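Local coordinates for hypothetical membrane spanning protein (Thermus thermophilus, PDB 2VPZ) that probably serves as the membrane-embedded, quinone-binding subunit of a polysulfide reductase complex, passing electrons between the quinone pool and its partner subunits, at residues L147-L161 / L176-Y190. Residues are numbered along the deposited sequence; the frame is centred on the assembly and turned at random.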
# COMPACT_ATOMS: atom_id res chain seq x y z
N LEU C 147 2.82 7.78 -31.70
CA LEU C 147 2.57 8.60 -32.91
C LEU C 147 3.73 9.57 -33.29
O LEU C 147 3.83 10.01 -34.44
CB LEU C 147 1.25 9.41 -32.82
CG LEU C 147 0.01 9.19 -33.70
CD1 LEU C 147 -0.95 10.41 -33.60
CD2 LEU C 147 0.39 8.96 -35.19
N MET C 148 4.57 9.92 -32.30
CA MET C 148 5.71 10.82 -32.50
C MET C 148 6.68 10.16 -33.49
O MET C 148 7.42 10.85 -34.21
CB MET C 148 6.44 11.12 -31.17
CG MET C 148 5.61 11.84 -30.10
SD MET C 148 5.02 13.47 -30.61
CE MET C 148 3.22 13.19 -30.68
N ALA C 149 6.70 8.83 -33.49
CA ALA C 149 7.53 8.08 -34.42
C ALA C 149 6.88 8.10 -35.84
O ALA C 149 7.52 7.72 -36.81
CB ALA C 149 7.74 6.62 -33.93
N GLY C 150 5.62 8.54 -35.93
CA GLY C 150 4.94 8.65 -37.20
C GLY C 150 4.86 10.09 -37.68
O GLY C 150 5.07 10.40 -38.88
N LEU C 151 4.56 11.00 -36.76
CA LEU C 151 4.47 12.43 -37.02
C LEU C 151 5.82 13.07 -37.39
O LEU C 151 5.88 13.94 -38.27
CB LEU C 151 3.87 13.17 -35.81
CG LEU C 151 2.35 13.02 -35.61
CD1 LEU C 151 1.87 13.76 -34.35
CD2 LEU C 151 1.61 13.54 -36.87
N PHE C 152 6.92 12.64 -36.78
CA PHE C 152 8.16 13.29 -37.14
C PHE C 152 8.72 12.93 -38.55
O PHE C 152 9.16 13.85 -39.26
CB PHE C 152 9.14 13.29 -35.95
CG PHE C 152 8.87 14.40 -34.92
CD1 PHE C 152 7.70 14.39 -34.16
CD2 PHE C 152 9.75 15.50 -34.79
CE1 PHE C 152 7.39 15.44 -33.27
CE2 PHE C 152 9.46 16.57 -33.90
CZ PHE C 152 8.27 16.54 -33.15
N PRO C 153 8.70 11.64 -38.98
CA PRO C 153 9.18 11.30 -40.33
C PRO C 153 8.33 11.96 -41.49
O PRO C 153 8.88 12.50 -42.46
CB PRO C 153 9.11 9.78 -40.38
CG PRO C 153 9.44 9.37 -38.96
CD PRO C 153 8.78 10.46 -38.09
N LEU C 154 7.00 11.90 -41.39
CA LEU C 154 6.11 12.49 -42.39
C LEU C 154 6.23 14.02 -42.48
O LEU C 154 6.08 14.61 -43.55
CB LEU C 154 4.63 12.11 -42.14
CG LEU C 154 4.16 10.69 -42.54
CD1 LEU C 154 2.91 10.27 -41.72
CD2 LEU C 154 3.87 10.61 -44.06
N THR C 155 6.52 14.65 -41.37
CA THR C 155 6.62 16.11 -41.32
C THR C 155 7.95 16.64 -41.89
O THR C 155 8.00 17.76 -42.44
CB THR C 155 6.31 16.60 -39.86
OG1 THR C 155 5.11 17.37 -39.86
CG2 THR C 155 7.47 17.38 -39.30
N ALA C 156 9.01 15.84 -41.78
CA ALA C 156 10.33 16.17 -42.30
C ALA C 156 10.28 16.12 -43.85
O ALA C 156 11.03 16.83 -44.54
CB ALA C 156 11.40 15.16 -41.75
N LEU C 157 9.36 15.31 -44.38
CA LEU C 157 9.13 15.17 -45.82
C LEU C 157 8.33 16.39 -46.36
O LEU C 157 8.66 16.94 -47.41
CB LEU C 157 8.44 13.83 -46.15
CG LEU C 157 9.29 12.58 -45.80
CD1 LEU C 157 8.47 11.27 -45.94
CD2 LEU C 157 10.56 12.56 -46.68
N VAL C 158 7.31 16.83 -45.64
CA VAL C 158 6.57 18.02 -46.05
C VAL C 158 7.56 19.26 -46.11
O VAL C 158 7.45 20.11 -47.00
CB VAL C 158 5.37 18.31 -45.09
CG1 VAL C 158 4.59 19.53 -45.55
CG2 VAL C 158 4.44 17.06 -45.03
N LEU C 159 8.55 19.32 -45.21
CA LEU C 159 9.56 20.41 -45.21
C LEU C 159 10.48 20.34 -46.45
O LEU C 159 10.69 21.35 -47.12
CB LEU C 159 10.44 20.43 -43.94
CG LEU C 159 9.77 20.76 -42.59
CD1 LEU C 159 10.80 20.82 -41.46
CD2 LEU C 159 9.00 22.08 -42.70
N ALA C 160 11.04 19.17 -46.74
CA ALA C 160 11.92 19.03 -47.90
C ALA C 160 11.20 19.29 -49.26
O ALA C 160 11.71 20.05 -50.11
CB ALA C 160 12.60 17.63 -47.92
N LEU C 161 10.04 18.68 -49.46
CA LEU C 161 9.25 18.82 -50.69
C LEU C 161 8.67 20.25 -50.87
O LEU C 161 8.51 20.74 -52.00
CB LEU C 161 8.14 17.74 -50.78
CG LEU C 161 8.59 16.27 -50.99
CD1 LEU C 161 7.43 15.28 -50.72
CD2 LEU C 161 9.15 16.09 -52.41
N LEU C 176 4.12 16.50 -52.42
CA LEU C 176 3.93 17.42 -51.29
C LEU C 176 2.46 17.42 -50.79
O LEU C 176 2.23 17.48 -49.59
CB LEU C 176 4.38 18.88 -51.61
CG LEU C 176 3.98 20.02 -50.63
CD1 LEU C 176 4.83 19.96 -49.33
CD2 LEU C 176 4.14 21.41 -51.31
N ARG C 177 1.49 17.31 -51.69
CA ARG C 177 0.05 17.29 -51.31
C ARG C 177 -0.43 15.94 -50.69
O ARG C 177 -1.31 15.92 -49.81
CB ARG C 177 -0.84 17.68 -52.50
CG ARG C 177 -0.58 19.08 -53.09
CD ARG C 177 -1.64 19.48 -54.14
NE ARG C 177 -1.89 20.93 -54.17
CZ ARG C 177 -1.82 21.70 -55.24
NH1 ARG C 177 -1.51 21.18 -56.41
NH2 ARG C 177 -2.06 23.00 -55.13
N VAL C 178 0.15 14.84 -51.15
CA VAL C 178 -0.14 13.49 -50.65
C VAL C 178 0.42 13.38 -49.20
O VAL C 178 -0.31 13.09 -48.26
CB VAL C 178 0.54 12.36 -51.55
CG1 VAL C 178 0.29 10.96 -50.96
CG2 VAL C 178 0.01 12.43 -53.01
N LEU C 179 1.72 13.67 -49.04
CA LEU C 179 2.38 13.64 -47.73
C LEU C 179 1.88 14.70 -46.72
O LEU C 179 1.98 14.50 -45.50
CB LEU C 179 3.91 13.75 -47.89
CG LEU C 179 4.54 12.55 -48.61
CD1 LEU C 179 6.05 12.75 -48.77
CD2 LEU C 179 4.23 11.25 -47.83
N ALA C 180 1.37 15.82 -47.21
CA ALA C 180 0.83 16.87 -46.34
C ALA C 180 -0.60 16.46 -45.88
O ALA C 180 -1.05 16.85 -44.79
CB ALA C 180 0.83 18.25 -47.05
N GLY C 181 -1.30 15.69 -46.71
CA GLY C 181 -2.62 15.17 -46.37
C GLY C 181 -2.50 14.09 -45.29
O GLY C 181 -3.31 14.02 -44.35
N ALA C 182 -1.47 13.25 -45.41
CA ALA C 182 -1.17 12.19 -44.43
C ALA C 182 -0.83 12.84 -43.06
O ALA C 182 -1.48 12.54 -42.06
CB ALA C 182 0.03 11.32 -44.94
N SER C 183 0.17 13.73 -43.05
CA SER C 183 0.61 14.47 -41.85
C SER C 183 -0.56 15.20 -41.15
O SER C 183 -0.68 15.15 -39.93
CB SER C 183 1.72 15.51 -42.16
OG SER C 183 2.81 14.98 -42.88
N LEU C 184 -1.41 15.88 -41.90
CA LEU C 184 -2.51 16.60 -41.26
C LEU C 184 -3.60 15.68 -40.76
O LEU C 184 -4.30 16.00 -39.80
CB LEU C 184 -3.09 17.72 -42.17
CG LEU C 184 -2.08 18.76 -42.70
CD1 LEU C 184 -2.68 19.51 -43.91
CD2 LEU C 184 -1.65 19.75 -41.60
N LEU C 185 -3.79 14.52 -41.39
CA LEU C 185 -4.80 13.60 -40.88
C LEU C 185 -4.30 13.02 -39.53
O LEU C 185 -5.03 13.07 -38.54
CB LEU C 185 -5.16 12.46 -41.87
CG LEU C 185 -6.35 11.59 -41.40
CD1 LEU C 185 -7.61 12.47 -41.18
CD2 LEU C 185 -6.65 10.47 -42.40
N LEU C 186 -3.07 12.49 -39.47
CA LEU C 186 -2.49 11.93 -38.23
C LEU C 186 -2.39 13.02 -37.09
O LEU C 186 -2.59 12.72 -35.91
CB LEU C 186 -1.11 11.24 -38.49
CG LEU C 186 -0.91 10.24 -39.65
CD1 LEU C 186 0.28 9.28 -39.39
CD2 LEU C 186 -2.20 9.42 -39.90
N ALA C 187 -2.11 14.28 -37.46
CA ALA C 187 -2.00 15.39 -36.50
C ALA C 187 -3.36 15.75 -35.86
O ALA C 187 -3.43 16.17 -34.70
CB ALA C 187 -1.37 16.66 -37.17
N LEU C 188 -4.44 15.56 -36.63
CA LEU C 188 -5.82 15.80 -36.19
C LEU C 188 -6.31 14.65 -35.26
O LEU C 188 -7.08 14.89 -34.32
CB LEU C 188 -6.77 15.95 -37.41
CG LEU C 188 -8.28 16.05 -37.09
CD1 LEU C 188 -8.61 17.45 -36.55
CD2 LEU C 188 -9.12 15.72 -38.34
N LEU C 189 -5.86 13.42 -35.51
CA LEU C 189 -6.25 12.27 -34.69
C LEU C 189 -5.30 12.10 -33.48
O LEU C 189 -5.56 11.30 -32.59
CB LEU C 189 -6.27 10.97 -35.52
CG LEU C 189 -6.81 10.99 -36.97
CD1 LEU C 189 -6.46 9.69 -37.71
CD2 LEU C 189 -8.32 11.24 -36.98
N TYR C 190 -4.22 12.86 -33.45
CA TYR C 190 -3.26 12.78 -32.35
C TYR C 190 -3.86 12.98 -30.93
O TYR C 190 -3.72 12.10 -30.08
CB TYR C 190 -2.06 13.72 -32.57
CG TYR C 190 -1.22 13.94 -31.32
CD1 TYR C 190 -0.57 12.88 -30.68
CD2 TYR C 190 -1.10 15.22 -30.76
CE1 TYR C 190 0.19 13.08 -29.50
CE2 TYR C 190 -0.36 15.43 -29.58
CZ TYR C 190 0.29 14.36 -28.95
OH TYR C 190 1.01 14.58 -27.79
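From Leu161 against Leu176 to Leu147 against Tyr190, helices 148-161 and 176-189 run roughly antiparallel, their axes 9.0 Å apart at closest approach and their directions 145° apart. The pair illustrates knobs-into-holes packing between transmembrane helices. Leu154 fits among Leu179, Ala182, Ser183 and Leu186, its CD1 meeting Leu186 CD1 at 3.7 Å while CD2 turns to Leu179 and Ala182. One turn on, Val158 fills the hole of Leu176, Leu179, Ala180 and Ser183; with CG1 anti to the backbone N (chi1 -179°), that methyl faces Leu176 CD1 and CG2 faces Ser183. Leu179 CD1 lies 3.5 Å from Leu161 CD1, the two side chains crossing at about a right angle. At the other end Leu147 CD1 reaches the edge of the Tyr190 ring, whose hydroxyl is hydrogen-bonded to Leu143 O. Between the two knobs, Ser183 OG donates to Leu179 O of its own helix (2.8 Å), a carbonyl that also accepts from Ser183 N. An alanine in place of Ser183 would probably leave Leu179 O without its second donor and open a small gap beside Leu154 CB and Val158 CG2. With no hydrogen bond between them, the helices are joined at this buried interface by apolar fit, the hydroxyl of Ser183 being satisfied within its own helix.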